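Local coordinates for protein single domain haemoglobin (Campylobacter jejuni, PDB 2WY4) that binds heme b, holds cyanide in its ligand pocket here, and probably binds oxygen or detoxifies nitric oxide as related globins do, at residues Ala63-Met73 against Trp119-Tyr130. Numbering follows the deposited sequence. Where two conformers were deposited one is given.
Sequences AAKNIENLENM and WEVAYGKIAKFY. With HEM (protoporphyrin IX containing Fe), chain B.
Phe129 lays one face of its ring over Leu70, whose CB stands 4.0 Å from the ring centroid and 16° off the normal, a CH-pi contact set toward the rim. With CG anti to the backbone N (chi1 -167°), the ring leans away from its own helix and over the short 3-10 segment 70-72, where its CZ comes to 3.2 Å from the carbonyl O of Leu70. The carboxylate of Glu71 meets the ring differently: OE2 lies at the edge near the ring plane, 3.8 Å from CE1, while OE1 makes a salt bridge to Arg74. Further along the ring, Met73 runs past in the opposite direction on an extended chain, and its CE touches both Phe129 CD2 and Tyr130 CE1, 4.1 Å from the latter.

Leu70 also reaches helix 113-139 with its other end, CD1 resting 3.5 Å from the backbone O of Lys125. One turn before Phe129, Ile126 takes Ala63 CB against its CD1 at 3.5 Å, and Ile67 crosses it at about a right angle to put CD1 on Ala122 CB, 3.9 Å away. Ala64 touches the Trp119 ring at the far end.

In the globin fold this joins the end of helix 51-65 and the turn leading to helix 74-86 to the long last helix. The heme lies next door: its vinyl CBB sits over one face of Tyr130 and 3.8 Å from Ile126 CG2. Contact between the two segments is almost wholly apolar, so the fit beside the heme pocket probably rests on side-chain shape, the polar end of Glu71 being paired instead with Arg74.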
ATOM      1  N   ALA A  63       3.438  -3.021   7.014  1.00 12.59           N
ATOM      2  CA  ALA A  63       2.061  -3.199   7.467  1.00 12.88           C
ATOM      3  C   ALA A  63       1.762  -4.693   7.703  1.00 13.88           C
ATOM      4  O   ALA A  63       1.140  -5.071   8.689  1.00 15.49           O
ATOM      5  CB  ALA A  63       1.104  -2.614   6.436  1.00 13.27           C
ATOM      6  N   ALA A  64       2.190  -5.536   6.780  1.00 13.68           N
ATOM      7  CA  ALA A  64       1.941  -6.976   6.931  1.00 14.12           C
ATOM      8  C   ALA A  64       2.596  -7.512   8.207  1.00 14.93           C
ATOM      9  O   ALA A  64       2.008  -8.291   8.939  1.00 16.19           O
ATOM     10  CB  ALA A  64       2.433  -7.730   5.690  1.00 14.41           C
ATOM     11  N   LYS A  65       3.824  -7.075   8.478  1.00 15.79           N
ATOM     12  CA  LYS A  65       4.508  -7.470   9.706  1.00 16.97           C
ATOM     13  C   LYS A  65       3.759  -7.058  10.954  1.00 16.83           C
ATOM     14  O   LYS A  65       3.784  -7.772  11.954  1.00 18.17           O
ATOM     15  CB  LYS A  65       5.899  -6.830   9.789  1.00 16.86           C
ATOM     16  CG  LYS A  65       6.963  -7.392   8.851  1.00 20.10           C
ATOM     17  CD  LYS A  65       8.232  -6.492   8.804  1.00 21.71           C
ATOM     18  CE  LYS A  65       8.775  -6.153  10.171  1.00 22.19           C
ATOM     19  NZ  LYS A  65       9.430  -7.261  10.914  1.00 21.84           N
ATOM     20  N   ASN A  66       3.068  -5.932  10.880  1.00 16.43           N
ATOM     21  CA  ASN A  66       2.378  -5.393  12.040  1.00 16.25           C
ATOM     22  C   ASN A  66       0.868  -5.481  11.939  1.00 16.98           C
ATOM     23  O   ASN A  66       0.136  -4.755  12.623  1.00 17.01           O
ATOM     24  CB  ASN A  66       2.810  -3.936  12.263  1.00 15.44           C
ATOM     25  CG  ASN A  66       4.282  -3.816  12.609  1.00 17.14           C
ATOM     26  OD1 ASN A  66       5.103  -3.364  11.787  1.00 17.44           O
ATOM     27  ND2 ASN A  66       4.622  -4.257  13.813  1.00 19.37           N
ATOM     28  N   ILE A  67       0.399  -6.400  11.106  1.00 17.51           N
ATOM     29  CA  ILE A  67      -1.049  -6.410  10.833  1.00 18.05           C
ATOM     30  C   ILE A  67      -1.952  -6.643  12.070  1.00 19.40           C
ATOM     31  O   ILE A  67      -3.073  -6.154  12.119  1.00 19.54           O
ATOM     32  CB  ILE A  67      -1.381  -7.398   9.729  1.00 18.31           C
ATOM     33  CG1 ILE A  67      -2.807  -7.136   9.196  1.00 19.23           C
ATOM     34  CG2 ILE A  67      -1.228  -8.815  10.247  1.00 17.66           C
ATOM     35  CD1 ILE A  67      -2.997  -5.744   8.644  1.00 19.99           C
ATOM     36  N   GLU A  68      -1.441  -7.339  13.082  1.00 20.29           N
ATOM     37  CA  GLU A  68      -2.197  -7.568  14.324  1.00 20.83           C
ATOM     38  C   GLU A  68      -2.246  -6.326  15.207  1.00 21.01           C
ATOM     39  O   GLU A  68      -3.095  -6.218  16.085  1.00 22.31           O
ATOM     40  CB  GLU A  68      -1.558  -8.699  15.124  1.00 21.92           C
ATOM     41  CG  GLU A  68      -1.710 -10.054  14.471  1.00 24.37           C
ATOM     42  CD  GLU A  68      -0.981 -11.141  15.239  1.00 28.20           C
ATOM     43  OE1 GLU A  68       0.223 -11.346  14.981  1.00 32.07           O
ATOM     44  OE2 GLU A  68      -1.597 -11.777  16.124  1.00 32.20           O
ATOM     45  N   ASN A  69      -1.308  -5.400  15.011  1.00 20.87           N
ATOM     46  CA  ASN A  69      -1.282  -4.179  15.808  1.00 20.06           C
ATOM     47  C   ASN A  69      -0.578  -3.075  15.037  1.00 19.48           C
ATOM     48  O   ASN A  69       0.651  -2.916  15.152  1.00 19.12           O
ATOM     49  CB  ASN A  69      -0.577  -4.444  17.139  1.00 20.62           C
ATOM     50  CG  ASN A  69      -0.574  -3.245  18.059  1.00 22.83           C
ATOM     51  OD1 ASN A  69       0.079  -3.261  19.133  1.00 27.29           O
ATOM     52  ND2 ASN A  69      -1.297  -2.196  17.671  1.00 24.07           N
ATOM     53  N   LEU A  70      -1.356  -2.326  14.257  1.00 20.12           N
ATOM     54  CA  LEU A  70      -0.785  -1.307  13.386  1.00 19.40           C
ATOM     55  C   LEU A  70      -0.136  -0.161  14.156  1.00 19.40           C
ATOM     56  O   LEU A  70       0.646   0.589  13.577  1.00 17.84           O
ATOM     57  CB  LEU A  70      -1.818  -0.803  12.376  1.00 19.36           C
ATOM     58  CG  LEU A  70      -2.337  -1.842  11.379  1.00 20.49           C
ATOM     59  CD1 LEU A  70      -3.413  -1.208  10.496  1.00 21.61           C
ATOM     60  CD2 LEU A  70      -1.223  -2.431  10.529  1.00 20.95           C
ATOM     61  N   GLU A  71      -0.421  -0.035  15.454  1.00 19.82           N
ATOM     62  CA  GLU A  71       0.237   0.982  16.262  1.00 19.53           C
ATOM     63  C   GLU A  71       1.736   0.801  16.249  1.00 18.48           C
ATOM     64  O   GLU A  71       2.443   1.750  16.504  1.00 18.43           O
ATOM     65  CB  GLU A  71      -0.228   0.928  17.719  1.00 20.95           C
ATOM     66  CG  GLU A  71      -1.619   1.456  17.921  1.00 22.49           C
ATOM     67  CD  GLU A  71      -1.724   2.924  17.574  1.00 24.65           C
ATOM     68  OE1 GLU A  71      -0.691   3.646  17.644  1.00 26.72           O
ATOM     69  OE2 GLU A  71      -2.837   3.368  17.220  1.00 29.38           O
ATOM     70  N   ASN A  72       2.211  -0.434  16.037  1.00 17.42           N
ATOM     71  CA  ASN A  72       3.654  -0.713  16.016  1.00 17.42           C
ATOM     72  C   ASN A  72       4.318  -0.280  14.757  1.00 16.59           C
ATOM     73  O   ASN A  72       5.497  -0.569  14.564  1.00 17.55           O
ATOM     74  CB  ASN A  72       3.960  -2.176  16.269  1.00 18.29           C
ATOM     75  CG  ASN A  72       3.747  -2.553  17.708  1.00 18.23           C
ATOM     76  OD1 ASN A  72       3.731  -1.672  18.579  1.00 19.93           O
ATOM     77  ND2 ASN A  72       3.549  -3.860  17.975  1.00 20.08           N
ATOM     78  N   MET A  73       3.587   0.416  13.879  1.00 14.82           N
ATOM     79  CA  MET A  73       4.232   1.084  12.757  1.00 14.26           C
ATOM     80  C   MET A  73       3.934   2.570  12.763  1.00 14.21           C
ATOM     81  O   MET A  73       4.191   3.249  11.777  1.00 14.87           O
ATOM     82  CB  MET A  73       3.912   0.471  11.406  1.00 15.20           C
ATOM     83  CG  MET A  73       2.495   0.639  10.964  1.00 15.44           C
ATOM     84  SD  MET A  73       2.262  -0.125   9.339  1.00 15.78           S
ATOM     85  CE  MET A  73       0.620   0.358   8.903  1.00 15.65           C
ATOM     86  N   TRP A 119      -6.264  -9.992   1.965  1.00 15.41           N
ATOM     87  CA  TRP A 119      -5.649  -8.707   1.571  1.00 14.06           C
ATOM     88  C   TRP A 119      -6.673  -7.597   1.443  1.00 15.33           C
ATOM     89  O   TRP A 119      -6.390  -6.438   1.722  1.00 15.98           O
ATOM     90  CB  TRP A 119      -4.878  -8.887   0.250  1.00 13.08           C
ATOM     91  CG  TRP A 119      -3.449  -9.341   0.535  1.00 14.34           C
ATOM     92  CD1 TRP A 119      -2.922 -10.608   0.446  1.00 17.00           C
ATOM     93  CD2 TRP A 119      -2.426  -8.536   1.120  1.00 16.28           C
ATOM     94  NE1 TRP A 119      -1.612 -10.613   0.880  1.00 18.21           N
ATOM     95  CE2 TRP A 119      -1.303  -9.357   1.327  1.00 16.37           C
ATOM     96  CE3 TRP A 119      -2.350  -7.194   1.500  1.00 15.31           C
ATOM     97  CZ2 TRP A 119      -0.107  -8.862   1.829  1.00 15.75           C
ATOM     98  CZ3 TRP A 119      -1.174  -6.714   2.009  1.00 16.91           C
ATOM     99  CH2 TRP A 119      -0.085  -7.548   2.195  1.00 18.08           C
ATOM    100  N   GLU A 120      -7.893  -7.952   1.042  1.00 16.44           N
ATOM    101  CA  GLU A 120      -8.953  -6.946   0.952  1.00 17.02           C
ATOM    102  C   GLU A 120      -9.216  -6.386   2.352  1.00 16.85           C
ATOM    103  O   GLU A 120      -9.307  -5.171   2.569  1.00 16.02           O
ATOM    104  CB  GLU A 120     -10.261  -7.540   0.425  0.60 17.65           C
ATOM    105  CG  GLU A 120     -10.186  -8.057  -0.986  0.60 19.25           C
ATOM    106  CD  GLU A 120     -11.548  -8.486  -1.502  0.60 23.08           C
ATOM    107  OE1 GLU A 120     -12.489  -8.602  -0.684  0.60 28.09           O
ATOM    108  OE2 GLU A 120     -11.669  -8.690  -2.720  0.60 27.77           O
ATOM    109  N   VAL A 121      -9.334  -7.292   3.318  1.00 15.86           N
ATOM    110  CA  VAL A 121      -9.555  -6.899   4.699  1.00 17.27           C
ATOM    111  C   VAL A 121      -8.363  -6.106   5.287  1.00 17.59           C
ATOM    112  O   VAL A 121      -8.539  -5.054   5.933  1.00 17.94           O
ATOM    113  CB  VAL A 121      -9.856  -8.151   5.544  1.00 17.99           C
ATOM    114  CG1 VAL A 121      -9.950  -7.825   6.994  1.00 18.34           C
ATOM    115  CG2 VAL A 121     -11.176  -8.803   5.093  1.00 19.33           C
ATOM    116  N   ALA A 122      -7.164  -6.626   5.090  1.00 16.86           N
ATOM    117  CA  ALA A 122      -5.978  -5.969   5.606  1.00 15.55           C
ATOM    118  C   ALA A 122      -5.843  -4.590   5.018  1.00 15.51           C
ATOM    119  O   ALA A 122      -5.514  -3.658   5.733  1.00 15.51           O
ATOM    120  CB  ALA A 122      -4.736  -6.768   5.305  1.00 15.05           C
ATOM    121  N   TYR A 123      -6.033  -4.467   3.712  1.00 14.74           N
ATOM    122  CA  TYR A 123      -5.900  -3.150   3.103  1.00 13.90           C
ATOM    123  C   TYR A 123      -6.862  -2.142   3.734  1.00 14.92           C
ATOM    124  O   TYR A 123      -6.516  -1.011   4.007  1.00 14.56           O
ATOM    125  CB  TYR A 123      -6.083  -3.159   1.578  1.00 13.93           C
ATOM    126  CG  TYR A 123      -5.918  -1.745   1.031  1.00 13.10           C
ATOM    127  CD1 TYR A 123      -4.638  -1.219   0.824  1.00 12.96           C
ATOM    128  CD2 TYR A 123      -6.996  -0.911   0.867  1.00 13.31           C
ATOM    129  CE1 TYR A 123      -4.457   0.045   0.412  1.00 12.88           C
ATOM    130  CE2 TYR A 123      -6.825   0.374   0.424  1.00 12.90           C
ATOM    131  CZ  TYR A 123      -5.549   0.870   0.230  1.00 12.11           C
ATOM    132  OH  TYR A 123      -5.379   2.174  -0.191  1.00 12.58           O
ATOM    133  N   GLY A 124      -8.107  -2.559   3.966  1.00 15.38           N
ATOM    134  CA  GLY A 124      -9.016  -1.639   4.582  1.00 16.08           C
ATOM    135  C   GLY A 124      -8.479  -1.130   5.903  1.00 16.58           C
ATOM    136  O   GLY A 124      -8.598   0.055   6.211  1.00 16.38           O
ATOM    137  N   LYS A 125      -7.894  -2.023   6.693  1.00 16.45           N
ATOM    138  CA  LYS A 125      -7.375  -1.638   7.988  1.00 17.34           C
ATOM    139  C   LYS A 125      -6.143  -0.727   7.888  1.00 16.05           C
ATOM    140  O   LYS A 125      -6.007   0.234   8.634  1.00 15.56           O
ATOM    141  CB  LYS A 125      -7.033  -2.878   8.796  0.60 17.67           C
ATOM    142  CG  LYS A 125      -8.250  -3.683   9.204  0.60 20.36           C
ATOM    143  CD  LYS A 125      -7.851  -4.998   9.818  0.60 23.38           C
ATOM    144  CE  LYS A 125      -9.060  -5.833  10.236  0.60 24.93           C
ATOM    145  NZ  LYS A 125      -8.655  -6.943  11.139  0.60 27.13           N
ATOM    146  N   ILE A 126      -5.254  -1.038   6.957  1.00 15.21           N
ATOM    147  CA  ILE A 126      -4.019  -0.287   6.748  1.00 14.13           C
ATOM    148  C   ILE A 126      -4.377   1.108   6.256  1.00 14.39           C
ATOM    149  O   ILE A 126      -3.896   2.114   6.758  1.00 14.65           O
ATOM    150  CB  ILE A 126      -3.174  -1.033   5.725  1.00 14.18           C
ATOM    151  CG1 ILE A 126      -2.683  -2.343   6.286  1.00 13.30           C
ATOM    152  CG2 ILE A 126      -1.972  -0.197   5.334  1.00 13.47           C
ATOM    153  CD1 ILE A 126      -2.159  -3.279   5.230  1.00 16.15           C
ATOM    154  N   ALA A 127      -5.299   1.169   5.309  1.00 14.24           N
ATOM    155  CA  ALA A 127      -5.739   2.437   4.790  1.00 13.46           C
ATOM    156  C   ALA A 127      -6.317   3.305   5.885  1.00 14.10           C
ATOM    157  O   ALA A 127      -6.040   4.489   5.925  1.00 15.00           O
ATOM    158  CB  ALA A 127      -6.737   2.253   3.673  1.00 13.78           C
ATOM    159  N   LYS A 128      -7.152   2.725   6.741  1.00 15.51           N
ATOM    160  CA  LYS A 128      -7.748   3.489   7.818  1.00 16.41           C
ATOM    161  C   LYS A 128      -6.679   4.079   8.735  1.00 16.07           C
ATOM    162  O   LYS A 128      -6.795   5.214   9.188  1.00 16.05           O
ATOM    163  CB  LYS A 128      -8.706   2.609   8.622  0.70 16.71           C
ATOM    164  CG  LYS A 128      -9.227   3.291   9.885  0.70 17.19           C
ATOM    165  CD  LYS A 128     -10.217   2.383  10.600  0.70 19.02           C
ATOM    166  CE  LYS A 128     -11.106   3.141  11.563  0.70 22.22           C
ATOM    167  NZ  LYS A 128     -10.367   4.014  12.469  0.70 24.46           N
ATOM    168  N   PHE A 129      -5.647   3.290   9.035  1.00 15.61           N
ATOM    169  CA  PHE A 129      -4.556   3.784   9.874  1.00 15.51           C
ATOM    170  C   PHE A 129      -3.862   5.009   9.262  1.00 14.80           C
ATOM    171  O   PHE A 129      -3.617   6.002   9.971  1.00 15.03           O
ATOM    172  CB  PHE A 129      -3.562   2.653  10.116  1.00 15.45           C
ATOM    173  CG  PHE A 129      -2.562   2.929  11.197  1.00 15.37           C
ATOM    174  CD1 PHE A 129      -2.919   2.922  12.518  1.00 19.11           C
ATOM    175  CD2 PHE A 129      -1.251   3.212  10.868  1.00 15.54           C
ATOM    176  CE1 PHE A 129      -1.990   3.156  13.512  1.00 18.66           C
ATOM    177  CE2 PHE A 129      -0.315   3.489  11.852  1.00 18.24           C
ATOM    178  CZ  PHE A 129      -0.684   3.465  13.166  1.00 17.82           C
ATOM    179  N   TYR A 130      -3.567   4.956   7.966  1.00 14.57           N
ATOM    180  CA  TYR A 130      -2.956   6.093   7.282  1.00 14.32           C
ATOM    181  C   TYR A 130      -3.915   7.285   7.223  1.00 14.91           C
ATOM    182  O   TYR A 130      -3.549   8.430   7.555  1.00 14.56           O
ATOM    183  CB  TYR A 130      -2.566   5.727   5.854  1.00 13.75           C
ATOM    184  CG  TYR A 130      -1.216   5.066   5.689  1.00 11.79           C
ATOM    185  CD1 TYR A 130      -1.017   3.763   6.070  1.00 13.13           C
ATOM    186  CD2 TYR A 130      -0.144   5.768   5.127  1.00 12.93           C
ATOM    187  CE1 TYR A 130       0.204   3.152   5.915  1.00 12.88           C
ATOM    188  CE2 TYR A 130       1.076   5.172   4.990  1.00 14.27           C
ATOM    189  CZ  TYR A 130       1.271   3.871   5.375  1.00 12.02           C
ATOM    190  OH  TYR A 130       2.534   3.345   5.222  1.00 14.41           O
TER
HETATM  191  CHA HEM B 150       4.704   8.254  -1.313  1.00 10.86           C
HETATM  192  CHB HEM B 150       3.152   4.358   1.041  1.00 10.61           C
HETATM  193  CHC HEM B 150      -1.359   5.388  -0.307  1.00 11.96           C
HETATM  194  CHD HEM B 150       0.312   8.914  -3.194  1.00 10.33           C
HETATM  195  C1A HEM B 150       4.678   7.181  -0.504  1.00 10.31           C
HETATM  196  C2A HEM B 150       5.790   6.590   0.178  1.00 11.22           C
HETATM  197  C3A HEM B 150       5.379   5.486   0.829  1.00 11.36           C
HETATM  198  C4A HEM B 150       3.961   5.369   0.547  1.00 11.08           C
HETATM  199  CMA HEM B 150       6.235   4.560   1.705  1.00 11.82           C
HETATM  200  CAA HEM B 150       7.228   7.165   0.161  1.00 12.48           C
HETATM  201  CBA HEM B 150       7.295   8.539   0.830  1.00 14.21           C
HETATM  202  CGA HEM B 150       7.672   8.588   2.276  1.00 17.75           C
HETATM  203  O1A HEM B 150       8.198   7.580   2.818  1.00 19.71           O
HETATM  204  O2A HEM B 150       7.492   9.703   2.883  1.00 19.80           O
HETATM  205  C1B HEM B 150       1.798   4.284   0.851  1.00 11.65           C
HETATM  206  C2B HEM B 150       0.945   3.298   1.411  1.00 11.68           C
HETATM  207  C3B HEM B 150      -0.313   3.588   1.039  1.00 11.05           C
HETATM  208  C4B HEM B 150      -0.282   4.761   0.238  1.00 12.16           C
HETATM  209  CMB HEM B 150       1.418   2.090   2.210  1.00 12.57           C
HETATM  210  CAB HEM B 150      -1.619   2.832   1.319  1.00 11.59           C
HETATM  211  CBB HEM B 150      -1.906   2.352   2.515  1.00 14.19           C
HETATM  212  C1C HEM B 150      -1.343   6.461  -1.166  1.00 11.56           C
HETATM  213  C2C HEM B 150      -2.437   7.130  -1.777  1.00 12.40           C
HETATM  214  C3C HEM B 150      -1.949   8.064  -2.567  1.00 13.14           C
HETATM  215  C4C HEM B 150      -0.510   8.022  -2.529  1.00 11.73           C
HETATM  216  CMC HEM B 150      -3.915   6.833  -1.479  1.00 11.48           C
HETATM  217  CAC HEM B 150      -2.764   9.024  -3.418  1.00 14.29           C
HETATM  218  CBC HEM B 150      -2.598   9.019  -4.746  1.00 14.64           C
HETATM  219  C1D HEM B 150       1.659   9.040  -2.920  1.00 11.92           C
HETATM  220  C2D HEM B 150       2.479   9.984  -3.579  1.00 12.11           C
HETATM  221  C3D HEM B 150       3.848   9.821  -3.021  1.00 11.71           C
HETATM  222  C4D HEM B 150       3.709   8.783  -2.054  1.00 11.50           C
HETATM  223  CMD HEM B 150       2.038  10.978  -4.630  1.00 12.91           C
HETATM  224  CAD HEM B 150       5.121  10.559  -3.398  1.00 12.14           C
HETATM  225  CBD HEM B 150       5.983   9.627  -4.243  1.00 12.89           C
HETATM  226  CGD HEM B 150       7.115  10.312  -4.949  1.00 11.87           C
HETATM  227  O1D HEM B 150       7.290  10.033  -6.141  1.00 12.50           O
HETATM  228  O2D HEM B 150       7.830  11.101  -4.276  1.00 14.61           O
HETATM  229  NA  HEM B 150       3.552   6.418  -0.280  1.00 11.04           N
HETATM  230  NB  HEM B 150       1.029   5.178   0.150  1.00 11.49           N
HETATM  231  NC  HEM B 150      -0.168   7.027  -1.639  1.00 12.14           N
HETATM  232  ND  HEM B 150       2.407   8.317  -2.019  1.00 12.34           N
HETATM  233 FE   HEM B 150       1.711   6.746  -0.933  1.00 12.78          FE